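Local coordinates for protein MmeI (Methylophilus methylotrophus, PDB 5HR4) that recognises and cuts DNA as a Type IIL restriction-modification enzyme and probably methylates adenine at N6, with S-adenosyl-L-methionine as methyl donor, at residues 293-298 against 419-424; 192-197 against 426-431; 632-637 against 897-902; 787-792 against 815-820. All blocks are in the same frame, centred on the assembly; numbering follows the deposited sequence.

Contact 1: residues 293-298 against 419-424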
loop_
_atom_site.group_PDB
_atom_site.type_symbol
_atom_site.label_atom_id
_atom_site.label_comp_id
_atom_site.label_asym_id
_atom_site.label_seq_id
_atom_site.Cartn_x
_atom_site.Cartn_y
_atom_site.Cartn_z
ATOM N N ALA A 293 -15.892 -6.452 3.788
ATOM C CA ALA A 293 -15.239 -6.507 5.095
ATOM C C ALA A 293 -15.197 -7.934 5.624
ATOM O O ALA A 293 -14.169 -8.379 6.143
ATOM C CB ALA A 293 -15.942 -5.579 6.090
ATOM N N ILE A 294 -16.292 -8.682 5.476
ATOM C CA ILE A 294 -16.266 -10.082 5.888
ATOM C C ILE A 294 -15.272 -10.871 5.042
ATOM O O ILE A 294 -14.407 -11.575 5.571
ATOM C CB ILE A 294 -17.664 -10.708 5.817
ATOM C CG1 ILE A 294 -18.631 -9.919 6.684
ATOM C CG2 ILE A 294 -17.578 -12.162 6.266
ATOM C CD1 ILE A 294 -18.161 -9.728 8.069
ATOM N N PHE A 295 -15.380 -10.766 3.717
ATOM C CA PHE A 295 -14.509 -11.558 2.852
ATOM C C PHE A 295 -13.046 -11.230 3.092
ATOM O O PHE A 295 -12.189 -12.118 3.035
ATOM C CB PHE A 295 -14.878 -11.340 1.387
ATOM C CG PHE A 295 -16.265 -11.797 1.042
ATOM C CD1 PHE A 295 -16.566 -13.150 0.973
ATOM C CD2 PHE A 295 -17.267 -10.873 0.781
ATOM C CE1 PHE A 295 -17.841 -13.568 0.648
ATOM C CE2 PHE A 295 -18.549 -11.283 0.464
ATOM C CZ PHE A 295 -18.842 -12.624 0.396
ATOM N N GLY A 296 -12.744 -9.978 3.413
ATOM C CA GLY A 296 -11.371 -9.562 3.613
ATOM C C GLY A 296 -10.820 -9.986 4.952
ATOM O O GLY A 296 -9.656 -10.390 5.052
ATOM N N SER A 297 -11.652 -9.914 5.994
ATOM C CA SER A 297 -11.207 -10.315 7.322
ATOM C C SER A 297 -10.938 -11.802 7.379
ATOM O O SER A 297 -9.991 -12.242 8.043
ATOM C CB SER A 297 -12.251 -9.933 8.359
ATOM O OG SER A 297 -12.371 -8.529 8.419
ATOM N N LEU A 298 -11.783 -12.592 6.714
ATOM C CA LEU A 298 -11.578 -14.034 6.631
ATOM C C LEU A 298 -10.263 -14.362 5.935
ATOM O O LEU A 298 -9.403 -15.073 6.477
ATOM C CB LEU A 298 -12.742 -14.662 5.879
ATOM C CG LEU A 298 -12.551 -16.140 5.599
ATOM C CD1 LEU A 298 -12.452 -16.885 6.905
ATOM C CD2 LEU A 298 -13.724 -16.632 4.758
ATOM N N ALA A 419 -8.162 -17.009 -3.557
ATOM C CA ALA A 419 -8.624 -17.297 -4.912
ATOM C C ALA A 419 -9.905 -18.110 -4.894
ATOM O O ALA A 419 -10.731 -17.974 -5.803
ATOM C CB ALA A 419 -7.547 -18.029 -5.716
ATOM N N GLN A 420 -10.105 -18.937 -3.860
ATOM C CA GLN A 420 -11.377 -19.643 -3.716
ATOM C C GLN A 420 -12.466 -18.734 -3.146
ATOM O O GLN A 420 -13.617 -18.820 -3.570
ATOM C CB GLN A 420 -11.211 -20.887 -2.841
ATOM C CG GLN A 420 -10.303 -21.959 -3.407
ATOM C CD GLN A 420 -11.029 -23.015 -4.248
ATOM O OE1 GLN A 420 -12.122 -22.770 -4.759
ATOM N NE2 GLN A 420 -10.408 -24.209 -4.395
ATOM N N ILE A 421 -12.136 -17.852 -2.192
ATOM C CA ILE A 421 -13.141 -16.921 -1.670
ATOM C C ILE A 421 -13.678 -16.044 -2.795
ATOM O O ILE A 421 -14.889 -15.901 -2.967
ATOM C CB ILE A 421 -12.567 -16.048 -0.538
ATOM C CG1 ILE A 421 -11.813 -16.851 0.495
ATOM C CG2 ILE A 421 -13.703 -15.271 0.164
ATOM C CD1 ILE A 421 -11.266 -15.961 1.637
ATOM N N ALA A 422 -12.772 -15.447 -3.575
ATOM C CA ALA A 422 -13.175 -14.583 -4.677
ATOM C C ALA A 422 -14.267 -15.235 -5.505
ATOM O O ALA A 422 -15.276 -14.599 -5.827
ATOM C CB ALA A 422 -11.965 -14.239 -5.547
ATOM N N GLN A 423 -14.105 -16.520 -5.816
ATOM C CA GLN A 423 -15.118 -17.212 -6.599
ATOM C C GLN A 423 -16.443 -17.249 -5.849
ATOM O O GLN A 423 -17.469 -16.790 -6.368
ATOM C CB GLN A 423 -14.647 -18.622 -6.964
ATOM C CG GLN A 423 -15.474 -19.262 -8.066
ATOM C CD GLN A 423 -14.861 -20.534 -8.620
ATOM O OE1 GLN A 423 -15.252 -21.639 -8.244
ATOM N NE2 GLN A 423 -13.917 -20.384 -9.543
ATOM N N VAL A 424 -16.437 -17.755 -4.606
ATOM C CA VAL A 424 -17.692 -17.828 -3.854
ATOM C C VAL A 424 -18.206 -16.435 -3.542
ATOM O O VAL A 424 -19.422 -16.198 -3.515
ATOM C CB VAL A 424 -17.521 -18.655 -2.574
ATOM C CG1 VAL A 424 -18.684 -18.424 -1.642
ATOM C CG2 VAL A 424 -17.441 -20.125 -2.920
#
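Behind Phe295 and Leu298, the two side chains that meet Ile421, the carbonyl oxygen Ala293 O is gripped twice by Ser297. It accepts the helical bond from Ser297 N at 3.0 Å and a second bond from Ser297 OG at 2.9 Å, and the two donors reach it from opposite faces of its carbonyl plane. The serine hydroxyl, buried and with its OG leaning back along the helix, is thus satisfied inside helix 292-301, on the side turned from helix 416-440.

The side facing helix 416-440 presents Phe295 and Leu298. Phe295 points toward that helix, and its CD1 lies 3.7 Å from Ile421 CG2, the methyl arriving obliquely to the ring. One turn on, Leu298 has CG anti to the backbone N (chi1 173°), which carries its branch out to the same isoleucine, and Leu298 CD2 stands 4.0 Å from Ile421 CD1. Ile421 therefore divides its two arms: the short CG2 branch serves the phenylalanine, while the longer CG1 branch, extended at chi2 (-179°), delivers CD1 to the leucine.

Helix 163-178 closes over Leu298 through Ala166 and Met169, and Ala425 and Leu428 of helix 416-440 also touch Phe295. Helix 416-440 follows strand 409-413 of the Rossmann-like methyltransferase sheet, and the Phe295 side chain lies about 7 Å from the bound sinefungin. With all three touching residues buried and purely hydrocarbon where they meet, the two helices are joined near the cofactor pocket by shape and exclusion of water, without directional polar bonds between these segments.

Contact 2: residues 192-197 against 426-431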
loop_
_atom_site.group_PDB
_atom_site.type_symbol
_atom_site.label_atom_id
_atom_site.label_comp_id
_atom_site.label_asym_id
_atom_site.label_seq_id
_atom_site.Cartn_x
_atom_site.Cartn_y
_atom_site.Cartn_z
ATOM N N ARG A 192 -16.761 -24.098 0.663
ATOM C CA ARG A 192 -18.050 -24.780 0.577
ATOM C C ARG A 192 -18.900 -24.537 1.825
ATOM O O ARG A 192 -20.074 -24.159 1.718
ATOM C CB ARG A 192 -17.851 -26.274 0.343
ATOM C CG ARG A 192 -17.495 -26.625 -1.098
ATOM C CD ARG A 192 -16.921 -28.032 -1.171
ATOM N NE ARG A 192 -16.735 -28.472 -2.545
ATOM C CZ ARG A 192 -16.740 -29.746 -2.922
ATOM N NH1 ARG A 192 -16.930 -30.700 -2.019
ATOM N NH2 ARG A 192 -16.579 -30.065 -4.202
ATOM N N LEU A 193 -18.333 -24.760 3.019
ATOM C CA LEU A 193 -19.059 -24.448 4.250
ATOM C C LEU A 193 -19.576 -23.019 4.247
ATOM O O LEU A 193 -20.684 -22.740 4.722
ATOM C CB LEU A 193 -18.159 -24.655 5.459
ATOM C CG LEU A 193 -17.705 -26.095 5.589
ATOM C CD1 LEU A 193 -16.545 -26.125 6.567
ATOM C CD2 LEU A 193 -18.854 -26.928 6.085
ATOM N N LEU A 194 -18.769 -22.091 3.742
ATOM C CA LEU A 194 -19.192 -20.703 3.714
ATOM C C LEU A 194 -20.466 -20.552 2.904
ATOM O O LEU A 194 -21.402 -19.853 3.315
ATOM C CB LEU A 194 -18.080 -19.849 3.129
ATOM C CG LEU A 194 -18.382 -18.366 3.090
ATOM C CD1 LEU A 194 -18.623 -17.856 4.501
ATOM C CD2 LEU A 194 -17.212 -17.667 2.426
ATOM N N PHE A 195 -20.523 -21.215 1.755
ATOM C CA PHE A 195 -21.734 -21.160 0.947
ATOM C C PHE A 195 -22.907 -21.757 1.705
ATOM O O PHE A 195 -24.018 -21.226 1.664
ATOM C CB PHE A 195 -21.515 -21.882 -0.377
ATOM C CG PHE A 195 -22.759 -22.027 -1.197
ATOM C CD1 PHE A 195 -23.637 -23.069 -0.970
ATOM C CD2 PHE A 195 -23.038 -21.130 -2.208
ATOM C CE1 PHE A 195 -24.772 -23.207 -1.709
ATOM C CE2 PHE A 195 -24.178 -21.263 -2.967
ATOM C CZ PHE A 195 -25.050 -22.305 -2.719
ATOM N N CYS A 196 -22.686 -22.855 2.413
ATOM C CA CYS A 196 -23.790 -23.426 3.172
ATOM C C CYS A 196 -24.264 -22.465 4.261
ATOM O O CYS A 196 -25.472 -22.341 4.495
ATOM C CB CYS A 196 -23.388 -24.781 3.752
ATOM S SG CYS A 196 -23.242 -26.064 2.486
ATOM N N LEU A 197 -23.337 -21.766 4.932
ATOM C CA LEU A 197 -23.766 -20.853 5.986
ATOM C C LEU A 197 -24.606 -19.724 5.410
ATOM O O LEU A 197 -25.645 -19.365 5.969
ATOM C CB LEU A 197 -22.561 -20.304 6.747
ATOM C CG LEU A 197 -21.822 -21.368 7.553
ATOM C CD1 LEU A 197 -20.491 -20.843 7.987
ATOM C CD2 LEU A 197 -22.644 -21.788 8.751
ATOM N N LEU A 426 -18.261 -13.931 -5.458
ATOM C CA LEU A 426 -19.053 -13.471 -6.588
ATOM C C LEU A 426 -20.410 -14.157 -6.637
ATOM O O LEU A 426 -21.402 -13.538 -7.020
ATOM C CB LEU A 426 -18.283 -13.680 -7.890
ATOM C CG LEU A 426 -17.359 -12.499 -8.179
ATOM C CD1 LEU A 426 -16.287 -12.862 -9.151
ATOM C CD2 LEU A 426 -18.185 -11.360 -8.750
ATOM N N TRP A 427 -20.499 -15.426 -6.251
ATOM C CA TRP A 427 -21.810 -16.074 -6.308
ATOM C C TRP A 427 -22.736 -15.589 -5.196
ATOM O O TRP A 427 -23.936 -15.402 -5.425
ATOM C CB TRP A 427 -21.670 -17.583 -6.235
ATOM C CG TRP A 427 -21.286 -18.237 -7.522
ATOM C CD1 TRP A 427 -21.882 -18.087 -8.749
ATOM C CD2 TRP A 427 -20.240 -19.196 -7.696
ATOM N NE1 TRP A 427 -21.249 -18.883 -9.678
ATOM C CE2 TRP A 427 -20.242 -19.577 -9.051
ATOM C CE3 TRP A 427 -19.292 -19.769 -6.828
ATOM C CZ2 TRP A 427 -19.338 -20.501 -9.555
ATOM C CZ3 TRP A 427 -18.404 -20.674 -7.327
ATOM C CH2 TRP A 427 -18.424 -21.031 -8.679
ATOM N N LEU A 428 -22.207 -15.402 -3.982
ATOM C CA LEU A 428 -23.026 -14.861 -2.899
ATOM C C LEU A 428 -23.522 -13.456 -3.237
ATOM O O LEU A 428 -24.694 -13.127 -3.006
ATOM C CB LEU A 428 -22.238 -14.841 -1.586
ATOM C CG LEU A 428 -21.488 -16.103 -1.133
ATOM C CD1 LEU A 428 -20.814 -15.888 0.233
ATOM C CD2 LEU A 428 -22.390 -17.344 -1.137
ATOM N N THR A 429 -22.652 -12.619 -3.803
ATOM C CA THR A 429 -23.112 -11.306 -4.231
ATOM C C THR A 429 -24.178 -11.437 -5.310
ATOM O O THR A 429 -25.204 -10.744 -5.269
ATOM C CB THR A 429 -21.947 -10.444 -4.717
ATOM O OG1 THR A 429 -20.817 -10.618 -3.847
ATOM C CG2 THR A 429 -22.356 -8.995 -4.675
ATOM N N ASP A 430 -23.967 -12.339 -6.268
ATOM C CA ASP A 430 -25.004 -12.644 -7.247
ATOM C C ASP A 430 -26.327 -12.925 -6.558
ATOM O O ASP A 430 -27.333 -12.261 -6.829
ATOM C CB ASP A 430 -24.593 -13.845 -8.101
ATOM C CG ASP A 430 -25.664 -14.235 -9.111
ATOM O OD1 ASP A 430 -25.815 -13.500 -10.112
ATOM O OD2 ASP A 430 -26.341 -15.277 -8.919
ATOM N N HIS A 431 -26.342 -13.889 -5.631
ATOM C CA HIS A 431 -27.606 -14.206 -4.974
ATOM C C HIS A 431 -28.139 -13.033 -4.168
ATOM O O HIS A 431 -29.351 -12.797 -4.148
ATOM C CB HIS A 431 -27.469 -15.392 -4.054
ATOM C CG HIS A 431 -28.781 -15.879 -3.547
ATOM N ND1 HIS A 431 -29.777 -16.323 -4.394
ATOM C CD2 HIS A 431 -29.266 -16.008 -2.290
ATOM C CE1 HIS A 431 -30.819 -16.707 -3.680
ATOM N NE2 HIS A 431 -30.538 -16.520 -2.402
#
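Aromatic-to-aliphatic packing comes first: Phe195 of helix 183-200 and Leu428 of helix 416-440 meet through Phe195 CD2 and Leu428 CD2, 4.0 Å apart. The methyl comes up obliquely to the ring. Phe195 reaches it with CG anti to its backbone N (chi1 173°). The CB of Leu428 is not aimed at helix 183-200, but the forked end of the side chain comes nearer, bringing CD2 to Phe195 and CD1 close to Leu194.

The second contact is aliphatic and looser. Leu194 CG lies 4.5 Å from Leu428 CD1, so the fork of Leu428 is shared between consecutive residues of the facing helix. The helices come from different parts of the enzyme: 183-200 belongs largely to the helicase spacer family region, and 416-440 is the helix that follows strand 409-413 in the Rossmann-like methyltransferase fold. Leu194, whose side chain also touches Met169 of helix 163-178, is about 11 Å from the bound calcium ion.

Leu261 of helix 259-262 packs on Phe195 as well. Among polar interactions, Asp430, on the same helix as Leu428, forms a salt bridge with Arg447 and is hydrogen-bonded to Tyr374 OH.

Contact 3: residues 632-637 against 897-902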
loop_
_atom_site.group_PDB
_atom_site.type_symbol
_atom_site.label_atom_id
_atom_site.label_comp_id
_atom_site.label_asym_id
_atom_site.label_seq_id
_atom_site.Cartn_x
_atom_site.Cartn_y
_atom_site.Cartn_z
ATOM N N GLN A 632 27.080 13.899 -7.556
ATOM C CA GLN A 632 27.668 15.194 -7.256
ATOM C C GLN A 632 26.680 16.277 -7.683
ATOM O O GLN A 632 25.811 16.026 -8.521
ATOM C CB GLN A 632 29.021 15.351 -7.966
ATOM N N PRO A 633 26.774 17.475 -7.105
ATOM C CA PRO A 633 25.736 18.491 -7.368
ATOM C C PRO A 633 25.831 19.114 -8.759
ATOM O O PRO A 633 26.926 19.325 -9.287
ATOM C CB PRO A 633 25.998 19.542 -6.280
ATOM C CG PRO A 633 26.818 18.863 -5.254
ATOM C CD PRO A 633 27.662 17.890 -6.006
ATOM N N ILE A 634 24.660 19.435 -9.346
ATOM C CA ILE A 634 24.626 20.196 -10.603
ATOM C C ILE A 634 24.970 21.653 -10.363
ATOM O O ILE A 634 25.396 22.354 -11.289
ATOM C CB ILE A 634 23.264 20.135 -11.318
ATOM C CG1 ILE A 634 22.120 20.363 -10.334
ATOM C CG2 ILE A 634 23.103 18.868 -12.156
ATOM C CD1 ILE A 634 20.797 20.685 -11.023
ATOM N N SER A 635 24.741 22.150 -9.154
ATOM C CA SER A 635 25.095 23.520 -8.839
ATOM C C SER A 635 26.488 23.578 -8.225
ATOM O O SER A 635 27.111 22.561 -7.908
ATOM C CB SER A 635 24.078 24.153 -7.889
ATOM O OG SER A 635 22.834 24.361 -8.541
ATOM N N LYS A 636 26.976 24.799 -8.068
ATOM C CA LYS A 636 28.261 25.051 -7.438
ATOM C C LYS A 636 28.010 25.068 -5.938
ATOM O O LYS A 636 27.647 26.096 -5.362
ATOM C CB LYS A 636 28.852 26.363 -7.945
ATOM N N LEU A 637 28.192 23.906 -5.303
ATOM C CA LEU A 637 27.930 23.714 -3.880
ATOM C C LEU A 637 28.948 22.751 -3.292
ATOM O O LEU A 637 29.439 21.861 -3.999
ATOM C CB LEU A 637 26.519 23.158 -3.639
ATOM C CG LEU A 637 25.334 23.991 -4.085
ATOM C CD1 LEU A 637 24.123 23.092 -4.136
ATOM C CD2 LEU A 637 25.141 25.104 -3.100
ATOM N N GLU A 897 11.899 24.720 -14.061
ATOM C CA GLU A 897 12.434 25.418 -15.227
ATOM C C GLU A 897 13.940 25.614 -15.083
ATOM O O GLU A 897 14.699 25.359 -16.025
ATOM C CB GLU A 897 11.723 26.759 -15.433
ATOM N N THR A 898 14.392 26.029 -13.895
ATOM C CA THR A 898 15.825 26.160 -13.642
ATOM C C THR A 898 16.530 24.810 -13.723
ATOM O O THR A 898 17.569 24.673 -14.380
ATOM C CB THR A 898 16.060 26.781 -12.269
ATOM O OG1 THR A 898 15.093 27.813 -12.040
ATOM C CG2 THR A 898 17.472 27.362 -12.183
ATOM N N TYR A 899 15.993 23.804 -13.036
ATOM C CA TYR A 899 16.600 22.483 -13.093
ATOM C C TYR A 899 16.756 22.015 -14.529
ATOM O O TYR A 899 17.789 21.448 -14.897
ATOM C CB TYR A 899 15.765 21.484 -12.294
ATOM C CG TYR A 899 16.210 20.047 -12.444
ATOM C CD1 TYR A 899 17.271 19.539 -11.688
ATOM C CD2 TYR A 899 15.572 19.196 -13.334
ATOM C CE1 TYR A 899 17.685 18.221 -11.824
ATOM C CE2 TYR A 899 15.978 17.879 -13.477
ATOM C CZ TYR A 899 17.034 17.396 -12.724
ATOM O OH TYR A 899 17.419 16.081 -12.872
ATOM N N GLN A 900 15.750 22.264 -15.366
ATOM C CA GLN A 900 15.828 21.776 -16.738
ATOM C C GLN A 900 16.835 22.576 -17.561
ATOM O O GLN A 900 17.562 22.004 -18.385
ATOM C CB GLN A 900 14.449 21.807 -17.388
ATOM C CG GLN A 900 14.352 20.814 -18.518
ATOM C CD GLN A 900 12.991 20.786 -19.142
ATOM O OE1 GLN A 900 12.086 21.525 -18.728
ATOM N NE2 GLN A 900 12.823 19.930 -20.152
ATOM N N LYS A 901 16.891 23.900 -17.354
ATOM C CA LYS A 901 17.907 24.705 -18.026
ATOM C C LYS A 901 19.305 24.181 -17.720
ATOM O O LYS A 901 20.133 24.041 -18.627
ATOM C CB LYS A 901 17.767 26.177 -17.627
ATOM N N MET A 902 19.570 23.841 -16.453
ATOM C CA MET A 902 20.870 23.288 -16.081
ATOM C C MET A 902 21.053 21.870 -16.616
ATOM O O MET A 902 22.101 21.544 -17.183
ATOM C CB MET A 902 21.031 23.313 -14.564
ATOM C CG MET A 902 21.087 24.701 -13.989
ATOM S SD MET A 902 21.366 24.679 -12.216
ATOM C CE MET A 902 22.227 26.235 -11.981
#
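Ile634 carries the largest share of the meeting with Tyr899 and Met902. Its CB bond points toward helix 888-903, and from there CG1 takes the crowded position between the backbone N and the carbonyl carbon (chi1 46°). These two atoms act as a stem, and the extended second torsion (chi2 165°) sets CD1 at its end. That one methyl makes the contacts: Ile634 CD1 is 3.8 Å from Tyr899 CD1 and 4.0 Å from Tyr899 CE1, approaching the ring obliquely, with the two side chains running at about a right angle. The same Ile634 CD1 lies 4.2 Å from Met902 SD, and so touches two residues three apart on the helix.

Met902, extended beyond CG, continues past the isoleucine to Ser635. Its terminal methyl Met902 CE comes to 4.0 Å from Ser635 OG, a van der Waals contact. The hydroxyl has its strongest polar partner elsewhere, in a hydrogen bond with Phe820 O, which is consistent with a settled orientation beside the thioether. Because the serine oxygen is satisfied there, the methionine can lie against it without leaving a buried polar group stranded.

The segment 632-637 has no regular secondary structure. It lies in the loop between strands 608-612 and 641-642, within the target recognition family region, while the last helix, 888-903, comes from the C-terminal family region. Backbone hydrogen bonding between Ile634 and Asn818 ties the loop to a second one, 815-820, so that it is held between that loop and the C-terminal helix, with strand 641-642 just ahead.

Contact 4: residues 787-792 against 815-820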
loop_
_atom_site.group_PDB
_atom_site.type_symbol
_atom_site.label_atom_id
_atom_site.label_comp_id
_atom_site.label_asym_id
_atom_site.label_seq_id
_atom_site.Cartn_x
_atom_site.Cartn_y
_atom_site.Cartn_z
ATOM N N GLY A 787 22.066 29.346 5.075
ATOM C CA GLY A 787 20.946 30.122 4.593
ATOM C C GLY A 787 20.236 29.401 3.471
ATOM O O GLY A 787 19.004 29.332 3.445
ATOM N N LEU A 788 21.006 28.819 2.557
ATOM C CA LEU A 788 20.412 28.200 1.382
ATOM C C LEU A 788 19.519 27.031 1.773
ATOM O O LEU A 788 18.381 26.925 1.306
ATOM C CB LEU A 788 21.508 27.758 0.422
ATOM C CG LEU A 788 20.975 27.431 -0.963
ATOM C CD1 LEU A 788 20.252 28.644 -1.541
ATOM C CD2 LEU A 788 22.127 26.999 -1.849
ATOM N N LEU A 789 20.010 26.152 2.648
ATOM C CA LEU A 789 19.223 24.998 3.077
ATOM C C LEU A 789 18.114 25.366 4.049
ATOM O O LEU A 789 17.232 24.542 4.301
ATOM C CB LEU A 789 20.127 23.957 3.730
ATOM C CG LEU A 789 21.394 23.615 2.968
ATOM C CD1 LEU A 789 22.070 22.452 3.656
ATOM C CD2 LEU A 789 21.075 23.295 1.513
ATOM N N SER A 790 18.153 26.560 4.622
ATOM C CA SER A 790 17.034 27.025 5.424
ATOM C C SER A 790 15.904 27.581 4.567
ATOM O O SER A 790 14.769 27.686 5.049
ATOM C CB SER A 790 17.514 28.091 6.414
ATOM N N SER A 791 16.184 27.907 3.309
ATOM C CA SER A 791 15.260 28.674 2.491
ATOM C C SER A 791 14.004 27.879 2.156
ATOM O O SER A 791 14.039 26.658 1.992
ATOM C CB SER A 791 15.946 29.108 1.196
ATOM O OG SER A 791 16.106 28.006 0.320
ATOM N N THR A 792 12.886 28.607 2.038
ATOM C CA THR A 792 11.657 28.038 1.499
ATOM C C THR A 792 11.910 27.335 0.172
ATOM O O THR A 792 11.334 26.275 -0.101
ATOM C CB THR A 792 10.618 29.149 1.319
ATOM O OG1 THR A 792 10.132 29.557 2.597
ATOM C CG2 THR A 792 9.440 28.680 0.480
ATOM N N LEU A 815 19.281 12.852 -4.018
ATOM C CA LEU A 815 18.003 13.173 -4.652
ATOM C C LEU A 815 17.627 14.644 -4.540
ATOM O O LEU A 815 17.059 15.209 -5.477
ATOM C CB LEU A 815 16.877 12.328 -4.049
ATOM C CG LEU A 815 16.672 10.922 -4.607
ATOM C CD1 LEU A 815 15.749 10.165 -3.680
ATOM C CD2 LEU A 815 16.079 10.978 -6.011
ATOM N N VAL A 816 17.925 15.274 -3.411
ATOM C CA VAL A 816 17.540 16.652 -3.155
ATOM C C VAL A 816 18.699 17.582 -3.466
ATOM O O VAL A 816 18.727 18.237 -4.514
ATOM C CB VAL A 816 17.107 16.826 -1.693
ATOM C CG1 VAL A 816 16.540 18.230 -1.479
ATOM C CG2 VAL A 816 16.115 15.743 -1.310
ATOM N N TYR A 817 19.656 17.635 -2.535
ATOM C CA TYR A 817 20.798 18.543 -2.613
ATOM C C TYR A 817 21.502 18.481 -3.968
ATOM O O TYR A 817 21.820 19.517 -4.564
ATOM C CB TYR A 817 21.765 18.197 -1.477
ATOM C CG TYR A 817 22.944 19.130 -1.278
ATOM C CD1 TYR A 817 22.771 20.375 -0.687
ATOM C CD2 TYR A 817 24.237 18.745 -1.631
ATOM C CE1 TYR A 817 23.839 21.233 -0.476
ATOM C CE2 TYR A 817 25.321 19.606 -1.429
ATOM C CZ TYR A 817 25.113 20.851 -0.847
ATOM O OH TYR A 817 26.163 21.726 -0.620
ATOM N N ASN A 818 21.764 17.273 -4.473
ATOM C CA ASN A 818 22.581 17.160 -5.680
ATOM C C ASN A 818 21.839 17.584 -6.937
ATOM O O ASN A 818 22.478 17.872 -7.956
ATOM C CB ASN A 818 23.091 15.728 -5.863
ATOM C CG ASN A 818 24.169 15.372 -4.884
ATOM O OD1 ASN A 818 24.774 16.248 -4.267
ATOM N ND2 ASN A 818 24.424 14.083 -4.734
ATOM N N THR A 819 20.516 17.606 -6.906
ATOM C CA THR A 819 19.738 18.044 -8.052
ATOM C C THR A 819 19.166 19.436 -7.850
ATOM O O THR A 819 18.359 19.891 -8.667
ATOM C CB THR A 819 18.618 17.049 -8.334
ATOM O OG1 THR A 819 17.754 16.982 -7.192
ATOM C CG2 THR A 819 19.205 15.682 -8.574
ATOM N N PHE A 820 19.577 20.115 -6.787
ATOM C CA PHE A 820 19.026 21.403 -6.385
ATOM C C PHE A 820 19.579 22.521 -7.262
ATOM O O PHE A 820 20.775 22.823 -7.193
ATOM C CB PHE A 820 19.333 21.678 -4.910
ATOM C CG PHE A 820 18.795 22.986 -4.420
ATOM C CD1 PHE A 820 17.450 23.290 -4.552
ATOM C CD2 PHE A 820 19.627 23.912 -3.827
ATOM C CE1 PHE A 820 16.957 24.494 -4.109
ATOM C CE2 PHE A 820 19.135 25.118 -3.380
ATOM C CZ PHE A 820 17.799 25.409 -3.522
#
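The backbones stay well apart where Leu789 faces Tyr817, their CA atoms being 8.7 Å from each other, as helix 783-790 runs beside loop 815-820; side chains therefore bridge the gap. Leu788 points toward the loop and meets the edge of the Phe820 ring: Leu788 CG is 3.8 Å from Phe820 CE2, and Leu788 CD2 is 3.9 Å from the same carbon and close to the ring plane. Phe820 extends to this place with CG anti to its backbone N (chi1 -180°). Leu789 repeats the edge approach on the tyrosine, Leu789 CD2 standing 4.0 Å from Tyr817 CE1 and in the plane of the ring. The phenol end of Tyr817 is anchored beyond the segments by a hydrogen bond to Pro638 O.

Two side-chain hydroxyls bond to backbone carbonyls within their own segments. Ser791 OG donates to Leu788 O at 2.7 Å, in the carbonyl plane, and the same oxygen accepts from Ser791 N, so two bonds from Ser791 grip this carbonyl. In the loop Thr819 OG1 donates to Leu815 O at 2.6 Å from above the carbonyl plane, and it is also hydrogen-bonded to Trp797 NE1. His794 meets Phe820 edge-to-face, and Tyr880 of helix 863-880 packs on the same phenylalanine.

Ser791 OG also caps His794 N. A serine N-cap thus starts helix 792-801 directly after helix 783-790, and the leucines before it pack on Phe820 and Tyr817 of loop 815-820 within the target recognition region, with the bound DNA about 4 Å away at its nearest atom.

In the fold
The four contacts form two pairs on opposite sides of the chain's centre. Contacts 1 and 2 share helix 416-440 and touch one another, Phe295 CE1 lying 3.8 Å from Leu428 CD1, so one buried apolar seam binds two preceding helices to the methyltransferase fold. Contacts 3 and 4, whose centres lie 48 to 61 Å from those of contacts 1 and 2, belong to the recognition end. Contact 4 is fully buried, although DNA passes close by; contact 3 is only partly buried. All four interfaces are held by packing; at the recognition end, hydrogen bonds from loop 632-637 to loop 815-820 join contacts 3 and 4 to each other.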